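Tyrocidine synthase 3 (Brevibacillus parabrevis, PDB 4MRT) probably activates amino acids for non-ribosomal synthesis of tyrocidine, its peptidyl carrier domain holding the intermediates on a phosphopantetheine arm. Local coordinates at residues Val60-Pro63 with Leu64-Phe68; Asn12-Glu15 with Ser16-Glu20; Leu26-Ser29 with Gly30-Ile33. The protein carries 1 engineered substitution. All coordinates share one frame; numbering follows the deposited sequence.

Contact 1 of 3, residues Val60-Pro63 with Leu64-Phe68. With COA (coenzyme A), chain D.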
ATOM      1  N   VAL A  60      -5.103 -18.865  15.705  1.00 43.37           N
ATOM      2  CA  VAL A  60      -4.032 -19.129  14.750  1.00 44.31           C
ATOM      3  C   VAL A  60      -3.387 -17.810  14.313  1.00 42.19           C
ATOM      4  O   VAL A  60      -4.067 -16.844  13.962  1.00 41.36           O
ATOM      5  CB  VAL A  60      -4.532 -19.902  13.508  1.00 46.60           C
ATOM      6  CG1 VAL A  60      -3.403 -20.091  12.489  1.00 47.08           C
ATOM      7  CG2 VAL A  60      -5.115 -21.249  13.914  1.00 48.35           C
ATOM      8  N   GLU A  61      -2.064 -17.800  14.353  1.00 41.78           N
ATOM      9  CA  GLU A  61      -1.262 -16.674  13.916  1.00 43.46           C
ATOM     10  C   GLU A  61      -1.156 -16.762  12.407  1.00 39.01           C
ATOM     11  O   GLU A  61      -0.541 -17.687  11.886  1.00 38.29           O
ATOM     12  CB  GLU A  61       0.139 -16.761  14.528  1.00 47.24           C
ATOM     13  CG  GLU A  61       0.864 -15.431  14.612  1.00 52.66           C
ATOM     14  CD  GLU A  61       0.654 -14.739  15.949  1.00 57.60           C
ATOM     15  OE1 GLU A  61       1.616 -14.108  16.442  1.00 61.99           O
ATOM     16  OE2 GLU A  61      -0.464 -14.826  16.510  1.00 60.10           O
ATOM     17  N   LEU A  62      -1.779 -15.822  11.703  1.00 35.35           N
ATOM     18  CA  LEU A  62      -1.677 -15.776  10.246  1.00 32.58           C
ATOM     19  C   LEU A  62      -0.578 -14.790   9.856  1.00 31.20           C
ATOM     20  O   LEU A  62      -0.811 -13.581   9.860  1.00 29.80           O
ATOM     21  CB  LEU A  62      -3.011 -15.346   9.632  1.00 32.50           C
ATOM     22  CG  LEU A  62      -3.105 -15.177   8.118  1.00 32.50           C
ATOM     23  CD1 LEU A  62      -2.616 -16.433   7.424  1.00 33.13           C
ATOM     24  CD2 LEU A  62      -4.531 -14.852   7.698  1.00 34.18           C
ATOM     25  N   PRO A  63       0.625 -15.297   9.506  1.00 30.18           N
ATOM     26  CA  PRO A  63       1.645 -14.340   9.092  1.00 26.34           C
ATOM     27  C   PRO A  63       1.173 -13.605   7.843  1.00 24.86           C
ATOM     28  O   PRO A  63       0.519 -14.176   6.972  1.00 23.29           O
ATOM     29  CB  PRO A  63       2.872 -15.225   8.813  1.00 26.86           C
ATOM     30  CG  PRO A  63       2.603 -16.506   9.553  1.00 27.47           C
ATOM     31  CD  PRO A  63       1.117 -16.680   9.405  1.00 28.83           C
ATOM     32  N   LEU A  64       1.453 -12.318   7.779  1.00 24.07           N
ATOM     33  CA  LEU A  64       0.957 -11.519   6.683  1.00 23.62           C
ATOM     34  C   LEU A  64       1.508 -11.973   5.356  1.00 23.97           C
ATOM     35  O   LEU A  64       0.790 -11.947   4.356  1.00 26.08           O
ATOM     36  CB  LEU A  64       1.216 -10.043   6.922  1.00 22.68           C
ATOM     37  CG  LEU A  64       0.135  -9.325   7.737  1.00 24.01           C
ATOM     38  CD1 LEU A  64      -1.232  -9.465   7.090  1.00 23.89           C
ATOM     39  CD2 LEU A  64       0.068  -9.788   9.182  1.00 23.21           C
ATOM     40  N   LYS A  65       2.768 -12.400   5.348  1.00 24.70           N
ATOM     41  CA  LYS A  65       3.422 -12.862   4.133  1.00 25.91           C
ATOM     42  C   LYS A  65       2.679 -14.052   3.520  1.00 24.93           C
ATOM     43  O   LYS A  65       2.647 -14.200   2.310  1.00 23.30           O
ATOM     44  CB  LYS A  65       4.907 -13.211   4.386  1.00 28.29           C
ATOM     45  CG  LYS A  65       5.154 -14.543   5.088  1.00 32.09           C
ATOM     46  CD  LYS A  65       6.518 -14.625   5.766  1.00 35.32           C
ATOM     47  CE  LYS A  65       7.648 -14.327   4.791  1.00 38.81           C
ATOM     48  NZ  LYS A  65       8.962 -14.865   5.260  1.00 40.34           N
ATOM     49  N   VAL A  66       2.068 -14.883   4.361  1.00 25.87           N
ATOM     50  CA  VAL A  66       1.239 -15.988   3.884  1.00 25.39           C
ATOM     51  C   VAL A  66      -0.023 -15.505   3.169  1.00 24.84           C
ATOM     52  O   VAL A  66      -0.365 -16.013   2.097  1.00 25.24           O
ATOM     53  CB  VAL A  66       0.880 -16.939   5.041  1.00 26.71           C
ATOM     54  CG1 VAL A  66      -0.197 -17.935   4.611  1.00 28.28           C
ATOM     55  CG2 VAL A  66       2.142 -17.656   5.505  1.00 25.81           C
ATOM     56  N   LEU A  67      -0.715 -14.520   3.740  1.00 23.27           N
ATOM     57  CA  LEU A  67      -1.890 -13.953   3.088  1.00 23.35           C
ATOM     58  C   LEU A  67      -1.538 -13.341   1.730  1.00 22.58           C
ATOM     59  O   LEU A  67      -2.245 -13.526   0.739  1.00 20.95           O
ATOM     60  CB  LEU A  67      -2.541 -12.928   4.015  1.00 25.62           C
ATOM     61  CG  LEU A  67      -3.803 -12.204   3.549  1.00 28.27           C
ATOM     62  CD1 LEU A  67      -4.774 -13.092   2.783  1.00 30.55           C
ATOM     63  CD2 LEU A  67      -4.483 -11.616   4.772  1.00 28.73           C
ATOM     64  N   PHE A  68      -0.410 -12.640   1.665  1.00 20.61           N
ATOM     65  CA  PHE A  68       0.033 -12.041   0.395  1.00 19.29           C
ATOM     66  C   PHE A  68       0.471 -13.066  -0.648  1.00 18.77           C
ATOM     67  O   PHE A  68       0.284 -12.868  -1.848  1.00 16.72           O
ATOM     68  CB  PHE A  68       1.166 -11.052   0.670  1.00 19.28           C
ATOM     69  CG  PHE A  68       0.682  -9.713   1.079  1.00 19.70           C
ATOM     70  CD1 PHE A  68       0.382  -8.755   0.115  1.00 19.20           C
ATOM     71  CD2 PHE A  68       0.506  -9.402   2.409  1.00 19.20           C
ATOM     72  CE1 PHE A  68      -0.067  -7.514   0.489  1.00 20.00           C
ATOM     73  CE2 PHE A  68       0.045  -8.156   2.782  1.00 20.50           C
ATOM     74  CZ  PHE A  68      -0.239  -7.211   1.831  1.00 20.03           C
TER
HETATM   75  N1A COA D 302       7.641  -2.944  -1.509  1.00 19.29           N
HETATM   76  C2A COA D 302       7.414  -1.688  -1.942  1.00 18.55           C
HETATM   77  N3A COA D 302       6.398  -1.339  -2.728  1.00 18.38           N
HETATM   78  C4A COA D 302       5.528  -2.285  -3.163  1.00 19.02           C
HETATM   79  C5A COA D 302       5.709  -3.681  -2.755  1.00 18.26           C
HETATM   80  C6A COA D 302       6.844  -3.974  -1.877  1.00 19.16           C
HETATM   81  N6A COA D 302       7.058  -5.239  -1.468  1.00 17.69           N
HETATM   82  N7A COA D 302       4.717  -4.402  -3.314  1.00 18.86           N
HETATM   83  C8A COA D 302       3.974  -3.543  -4.046  1.00 18.45           C
HETATM   84  N9A COA D 302       4.473  -2.286  -3.960  1.00 17.74           N
HETATM   85  C1B COA D 302       3.907  -1.060  -4.574  1.00 18.14           C
HETATM   86  C2B COA D 302       3.264  -1.299  -5.927  1.00 17.56           C
HETATM   87  O2B COA D 302       3.648  -0.216  -6.798  1.00 17.32           O
HETATM   88  C3B COA D 302       1.778  -1.191  -5.605  1.00 17.63           C
HETATM   89  O3B COA D 302       1.002  -0.700  -6.689  1.00 18.36           O
HETATM   90  P3B COA D 302      -0.009  -1.626  -7.551  1.00 21.16           P
HETATM   91  O7A COA D 302      -1.056  -0.693  -8.076  1.00 20.77           O
HETATM   92  O8A COA D 302       0.818  -2.208  -8.666  1.00 21.53           O
HETATM   93  O9A COA D 302      -0.492  -2.660  -6.586  1.00 23.24           O
HETATM   94  C4B COA D 302       1.800  -0.142  -4.518  1.00 17.33           C
HETATM   95  O4B COA D 302       2.885  -0.516  -3.708  1.00 16.26           O
HETATM   96  C5B COA D 302       0.547  -0.030  -3.687  1.00 17.41           C
HETATM   97  O5B COA D 302       0.876   0.675  -2.494  1.00 18.46           O
HETATM   98  P1A COA D 302      -0.291   0.876  -1.410  1.00 17.85           P
HETATM   99  O1A COA D 302      -1.449   1.557  -2.076  1.00 16.59           O
HETATM  100  O2A COA D 302       0.329   1.570  -0.222  1.00 18.66           O
HETATM  101  O3A COA D 302      -0.726  -0.627  -1.123  1.00 19.97           O
HETATM  102  P2A COA D 302      -0.996  -1.217   0.347  1.00 22.52           P
HETATM  103  O4A COA D 302      -1.217  -0.140   1.400  1.00 21.64           O
HETATM  104  O5A COA D 302      -2.107  -2.270   0.199  1.00 23.18           O
HETATM  105  O6A COA D 302       0.331  -2.077   0.735  1.00 24.06           O
HETATM  106  CBP COA D 302       2.679  -2.804   0.748  1.00 25.19           C
HETATM  107  CCP COA D 302       1.533  -2.132  -0.022  1.00 24.93           C
HETATM  108  CDP COA D 302       2.675  -2.915   2.266  1.00 24.49           C
HETATM  109  CEP COA D 302       3.934  -3.132  -0.022  1.00 24.22           C
HETATM  110  CAP COA D 302       2.077  -4.278   0.603  1.00 26.20           C
HETATM  111  OAP COA D 302       1.682  -4.602  -0.742  1.00 25.65           O
HETATM  112  C9P COA D 302       2.972  -5.452   1.038  1.00 27.36           C
HETATM  113  O9P COA D 302       3.235  -5.666   2.221  1.00 26.73           O
HETATM  114  N8P COA D 302       3.477  -6.243   0.084  1.00 30.78           N
HETATM  115  C7P COA D 302       4.412  -7.324   0.386  1.00 31.17           C
HETATM  116  C6P COA D 302       3.726  -8.661   0.625  1.00 32.39           C
HETATM  117  C5P COA D 302       4.754  -9.775   0.793  1.00 32.90           C
HETATM  118  O5P COA D 302       5.381  -9.799   1.836  1.00 30.70           O
HETATM  119  N4P COA D 302       4.903 -10.690  -0.196  1.00 36.50           N
HETATM  120  C3P COA D 302       5.879 -11.792  -0.150  1.00 39.23           C
HETATM  121  C2P COA D 302       5.269 -13.200  -0.145  1.00 43.05           C
HETATM  122  S1P COA D 302       6.528 -14.491   0.171  1.00 48.77           S
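P63 and V66 lie side by side and point the same way where the loop turns into a helix, with CD of P63 4.1 Å from CG2 of V66. P63 is the N-cap residue. Its ring fixes phi near the helical value, and it has no N-H to satisfy, so proline fits just ahead of the first turn. Its carbonyl opens the helical hydrogen-bonding: P63 O takes two weak backbone bonds, one from V66 N at 3.1 Å and a longer one from L67 N at 3.5 Å. The second is the straighter, with an N-H...O angle of 158°.

Buried L62 packs on the same turn. With CG anti to the backbone N (chi1 177°), its branched end reaches the helix, where CD1 lies 4.0 Å from CG1 of V66 and CD2 packs more loosely on CD2 of L67. V66 divides its two methyls, CG2 for the proline and CG1 for the leucine, a task suited to a beta-branched residue.

At the far end of 64-68, F68 offers a ring face to the pantetheine arm of coenzyme A: C6P sits over that face, offset toward the rim and 3.3 Å from F68 CG. An aromatic plane suits this apolar part of the arm. F38 stacks on F68. With K65, F68 belongs to the coenzyme A pocket, which lies where two chains meet: the ligand is also hydrogen-bonded to A44 N of another protein chain.

In the surrounding fold, L62 and L67 rest on L76, and P63 and V66 on Y79, of helix 73-81, while L64 and L67 meet A47 of helix 44-58.

Contact 2 of 3, residues Asn12-Glu15 with Ser16-Glu20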
ATOM      1  N   ASN A  12     -16.783 -25.821   2.967  1.00 34.37           N
ATOM      2  CA  ASN A  12     -16.672 -26.283   4.359  1.00 33.47           C
ATOM      3  C   ASN A  12     -16.771 -25.114   5.327  1.00 33.33           C
ATOM      4  O   ASN A  12     -16.811 -23.952   4.904  1.00 32.23           O
ATOM      5  CB  ASN A  12     -15.388 -27.106   4.594  1.00 32.87           C
ATOM      6  CG  ASN A  12     -14.112 -26.273   4.522  1.00 33.94           C
ATOM      7  OD1 ASN A  12     -13.930 -25.299   5.268  1.00 33.02           O
ATOM      8  ND2 ASN A  12     -13.198 -26.686   3.657  1.00 32.99           N
ATOM      9  N   ALA A  13     -16.815 -25.421   6.622  1.00 32.65           N
ATOM     10  CA  ALA A  13     -17.085 -24.412   7.650  1.00 34.78           C
ATOM     11  C   ALA A  13     -15.989 -23.342   7.755  1.00 34.85           C
ATOM     12  O   ALA A  13     -16.276 -22.184   8.062  1.00 35.06           O
ATOM     13  CB  ALA A  13     -17.293 -25.081   9.002  1.00 34.93           C
ATOM     14  N   VAL A  14     -14.739 -23.735   7.518  1.00 34.96           N
ATOM     15  CA  VAL A  14     -13.621 -22.806   7.657  1.00 33.59           C
ATOM     16  C   VAL A  14     -13.583 -21.844   6.476  1.00 31.38           C
ATOM     17  O   VAL A  14     -13.341 -20.660   6.659  1.00 33.52           O
ATOM     18  CB  VAL A  14     -12.280 -23.545   7.828  1.00 34.20           C
ATOM     19  CG1 VAL A  14     -11.142 -22.550   7.990  1.00 34.53           C
ATOM     20  CG2 VAL A  14     -12.343 -24.462   9.044  1.00 34.07           C
ATOM     21  N   GLU A  15     -13.855 -22.341   5.274  1.00 28.81           N
ATOM     22  CA  GLU A  15     -13.963 -21.482   4.112  1.00 28.09           C
ATOM     23  C   GLU A  15     -15.114 -20.490   4.279  1.00 29.03           C
ATOM     24  O   GLU A  15     -14.943 -19.297   4.007  1.00 25.20           O
ATOM     25  CB  GLU A  15     -14.132 -22.303   2.843  1.00 29.48           C
ATOM     26  CG  GLU A  15     -12.879 -23.100   2.504  1.00 29.21           C
ATOM     27  CD  GLU A  15     -13.073 -24.073   1.376  1.00 29.31           C
ATOM     28  OE1 GLU A  15     -14.241 -24.363   1.024  1.00 30.04           O
ATOM     29  OE2 GLU A  15     -12.047 -24.553   0.848  1.00 28.69           O
ATOM     30  N   SER A  16     -16.271 -20.964   4.760  1.00 28.63           N
ATOM     31  CA  SER A  16     -17.439 -20.093   4.850  1.00 30.58           C
ATOM     32  C   SER A  16     -17.210 -18.996   5.879  1.00 29.79           C
ATOM     33  O   SER A  16     -17.552 -17.853   5.624  1.00 29.20           O
ATOM     34  CB  SER A  16     -18.738 -20.877   5.133  1.00 32.89           C
ATOM     35  OG  SER A  16     -18.461 -22.062   5.852  1.00 36.47           O
ATOM     36  N   LYS A  17     -16.592 -19.343   7.002  1.00 28.96           N
ATOM     37  CA  LYS A  17     -16.297 -18.397   8.056  1.00 31.44           C
ATOM     38  C   LYS A  17     -15.289 -17.333   7.594  1.00 32.98           C
ATOM     39  O   LYS A  17     -15.502 -16.138   7.783  1.00 33.65           O
ATOM     40  CB  LYS A  17     -15.762 -19.147   9.284  1.00 31.77           C
ATOM     41  CG  LYS A  17     -15.480 -18.286  10.494  1.00 34.15           C
ATOM     42  CD  LYS A  17     -16.680 -17.400  10.801  1.00 39.51           C
ATOM     43  CE  LYS A  17     -16.881 -17.174  12.291  1.00 43.11           C
ATOM     44  NZ  LYS A  17     -18.330 -17.242  12.643  1.00 43.97           N
ATOM     45  N   LEU A  18     -14.211 -17.782   6.961  1.00 32.14           N
ATOM     46  CA  LEU A  18     -13.241 -16.883   6.367  1.00 32.30           C
ATOM     47  C   LEU A  18     -13.877 -15.972   5.326  1.00 32.22           C
ATOM     48  O   LEU A  18     -13.499 -14.802   5.202  1.00 30.52           O
ATOM     49  CB  LEU A  18     -12.105 -17.685   5.730  1.00 30.24           C
ATOM     50  CG  LEU A  18     -11.156 -18.333   6.730  1.00 30.56           C
ATOM     51  CD1 LEU A  18     -10.077 -19.135   6.014  1.00 30.66           C
ATOM     52  CD2 LEU A  18     -10.546 -17.285   7.652  1.00 31.77           C
ATOM     53  N   ALA A  19     -14.837 -16.512   4.575  1.00 31.51           N
ATOM     54  CA  ALA A  19     -15.594 -15.702   3.623  1.00 30.61           C
ATOM     55  C   ALA A  19     -16.371 -14.646   4.371  1.00 31.78           C
ATOM     56  O   ALA A  19     -16.447 -13.510   3.914  1.00 30.04           O
ATOM     57  CB  ALA A  19     -16.523 -16.554   2.775  1.00 29.79           C
ATOM     58  N   GLU A  20     -16.915 -15.006   5.537  1.00 34.38           N
ATOM     59  CA  GLU A  20     -17.734 -14.071   6.314  1.00 36.55           C
ATOM     60  C   GLU A  20     -16.831 -12.993   6.889  1.00 32.43           C
ATOM     61  O   GLU A  20     -17.168 -11.808   6.901  1.00 30.30           O
ATOM     62  CB  GLU A  20     -18.518 -14.759   7.449  1.00 40.74           C
ATOM     63  CG  GLU A  20     -19.419 -15.956   7.097  1.00 45.82           C
ATOM     64  CD  GLU A  20     -20.037 -15.960   5.694  1.00 51.82           C
ATOM     65  OE1 GLU A  20     -20.530 -14.902   5.235  1.00 57.82           O
ATOM     66  OE2 GLU A  20     -20.073 -17.050   5.055  1.00 49.94           O
TER
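S16 grips N12 twice at the start of the helix: both its OG, at 2.7 Å, and its N, at 3.0 Å, donate to N12 O. The backbone N lies in the plane of that carbonyl, whereas the hydroxyl comes in tilted 34° from it, so the two donors approach from different directions. The hydroxyl is brought there by a chi1 of 28°, well away from a staggered value, which turns OG back over the preceding turn. Replacing S16 by an alanine would probably leave N12 O with a single donor from this pair and its carbonyl less firmly held.

Next along the helix, V14 and L18 lie side by side, CG1 of V14 being 4.1 Å from CD1 of L18, and L18 N closes a regular turn on V14 O. Both apolar side chains reach A77 of helix 73-81, and they also meet helix 44-58, V14 through Y58 and L18 through V54.

What positions this turn is the N12 side chain. OD1 accepts from E15 N at 3.0 Å, with the donor above the carbonyl plane, and weakly from V14 N at 2.9 Å, occupying N-H groups of the first turn that have no earlier helical carbonyl to use. The carboxylate of E15 is held in turn from the preceding loop, where OE1 is hydrogen-bonded to T11 OG1.

A short polar residue such as asparagine, with its carbonyl oxygen folded back on the first amides, is the classical side-chain N-cap. Here it begins helix 13-26, the first helix of the small helical carrier-protein fold.

Contact 3 of 3, residues Leu26-Ser29 with Gly30-Ile33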
ATOM      1  N   LEU A  26     -14.121  -6.334   3.982  1.00 22.27           N
ATOM      2  CA  LEU A  26     -14.134  -5.663   2.699  1.00 22.86           C
ATOM      3  C   LEU A  26     -15.442  -4.948   2.324  1.00 23.52           C
ATOM      4  O   LEU A  26     -15.461  -4.158   1.379  1.00 24.73           O
ATOM      5  CB  LEU A  26     -13.802  -6.668   1.609  1.00 23.20           C
ATOM      6  CG  LEU A  26     -12.467  -7.392   1.736  1.00 23.79           C
ATOM      7  CD1 LEU A  26     -12.394  -8.546   0.767  1.00 23.92           C
ATOM      8  CD2 LEU A  26     -11.328  -6.415   1.519  1.00 24.32           C
ATOM      9  N   GLY A  27     -16.536  -5.226   3.026  1.00 24.72           N
ATOM     10  CA  GLY A  27     -17.855  -4.649   2.654  1.00 23.76           C
ATOM     11  C   GLY A  27     -18.337  -5.121   1.299  1.00 25.96           C
ATOM     12  O   GLY A  27     -18.880  -4.340   0.506  1.00 27.55           O
ATOM     13  N   VAL A  28     -18.102  -6.398   0.997  1.00 27.89           N
ATOM     14  CA  VAL A  28     -18.536  -6.960  -0.275  1.00 29.70           C
ATOM     15  C   VAL A  28     -19.155  -8.306   0.030  1.00 30.57           C
ATOM     16  O   VAL A  28     -18.758  -8.981   0.979  1.00 33.90           O
ATOM     17  CB  VAL A  28     -17.407  -7.068  -1.359  1.00 30.89           C
ATOM     18  CG1 VAL A  28     -16.276  -6.074  -1.107  1.00 30.82           C
ATOM     19  CG2 VAL A  28     -16.849  -8.477  -1.486  1.00 30.25           C
ATOM     20  N   SER A  29     -20.138  -8.686  -0.771  1.00 32.24           N
ATOM     21  CA  SER A  29     -20.941  -9.870  -0.481  1.00 31.68           C
ATOM     22  C   SER A  29     -20.647 -10.975  -1.495  1.00 29.11           C
ATOM     23  O   SER A  29     -20.341 -10.700  -2.666  1.00 27.17           O
ATOM     24  CB  SER A  29     -22.425  -9.488  -0.498  1.00 33.49           C
ATOM     25  OG  SER A  29     -23.230 -10.636  -0.298  1.00 38.21           O
ATOM     26  N   GLY A  30     -20.713 -12.219  -1.038  1.00 27.85           N
ATOM     27  CA  GLY A  30     -20.660 -13.371  -1.940  1.00 28.11           C
ATOM     28  C   GLY A  30     -19.289 -13.628  -2.534  1.00 26.77           C
ATOM     29  O   GLY A  30     -19.131 -13.701  -3.755  1.00 26.72           O
ATOM     30  N   ILE A  31     -18.289 -13.732  -1.671  1.00 26.47           N
ATOM     31  CA  ILE A  31     -16.903 -13.943  -2.126  1.00 25.57           C
ATOM     32  C   ILE A  31     -16.682 -15.429  -2.408  1.00 23.96           C
ATOM     33  O   ILE A  31     -17.022 -16.255  -1.593  1.00 25.93           O
ATOM     34  CB  ILE A  31     -15.882 -13.422  -1.075  1.00 24.14           C
ATOM     35  CG1 ILE A  31     -16.068 -11.909  -0.866  1.00 24.87           C
ATOM     36  CG2 ILE A  31     -14.441 -13.731  -1.498  1.00 24.31           C
ATOM     37  CD1 ILE A  31     -15.328 -11.331   0.335  1.00 24.52           C
ATOM     38  N   GLY A  32     -16.116 -15.758  -3.562  1.00 24.36           N
ATOM     39  CA  GLY A  32     -15.723 -17.133  -3.866  1.00 24.52           C
ATOM     40  C   GLY A  32     -14.389 -17.493  -3.217  1.00 25.99           C
ATOM     41  O   GLY A  32     -13.644 -16.609  -2.767  1.00 25.31           O
ATOM     42  N   ILE A  33     -14.065 -18.782  -3.183  1.00 22.35           N
ATOM     43  CA  ILE A  33     -12.905 -19.230  -2.426  1.00 23.17           C
ATOM     44  C   ILE A  33     -11.626 -19.180  -3.254  1.00 21.65           C
ATOM     45  O   ILE A  33     -10.546 -19.462  -2.740  1.00 21.59           O
ATOM     46  CB  ILE A  33     -13.105 -20.647  -1.814  1.00 24.07           C
ATOM     47  CG1 ILE A  33     -13.393 -21.688  -2.901  1.00 25.10           C
ATOM     48  CG2 ILE A  33     -14.217 -20.608  -0.783  1.00 24.70           C
ATOM     49  CD1 ILE A  33     -13.263 -23.123  -2.437  1.00 25.13           C
TER
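I31 crosses both V28 and L26 at about a right angle, laying the end of its chain across two side chains from just before the bend. Against V28 the fit is close: CG2 of V28 is 3.6 Å from CG1 of I31 and 3.7 Å from its CD1. L26 meets only the end of the chain, CD1 to CD1 at 4.1 Å. The torsions account for this reach, since CG1 of I31 stands anti to the carbonyl carbon (chi1 -61°) and the chain then runs on extended to CD1. Isoleucine suits the place because its long branch spans both partners.

No hydrogen bond links the two halves of this bend, and its course owes much to glycine. G27, with a positive phi, turns the chain off helix 13-26, the first helix of the helical carrier-protein fold, into the long loop to helix 44-58. G30 also has a positive phi, and a CB there would clash, only 2.8 Å from S29 O. Exposed S29 suits the solvent side of the bend with a small polar side chain.

The backbone is held from the helix: E23 OE1 accepts from I31 N and, weakly, from G30 N. I31 packs the loop onto W22 of helix 13-26 and I73 of helix 73-81, and meets I40 of the loop before helix 44-58, on which L26 also packs.

Overall arrangement
All three contacts are local and only partly buried, each mixing buried residues with exposed ones. Contacts 1 and 2 both mark the start of a helix, yet differ in chemistry: contact 2 is capped by an asparagine side chain, whereas contact 1 starts from a proline with weak backbone bonds and apolar packing. Contact 3 lies where helix 13-26 ends and relies on glycines and aliphatic crossings. Contacts 2 and 3 touch, E15 OE2 lying 3.8 Å from CD1 of I33, whereas contact 1 is on the opposite side of the chain's centre, its centre about 17 Å from that of contact 2. Helix 73-81 is common to all three, and contact 1 alone meets coenzyme A.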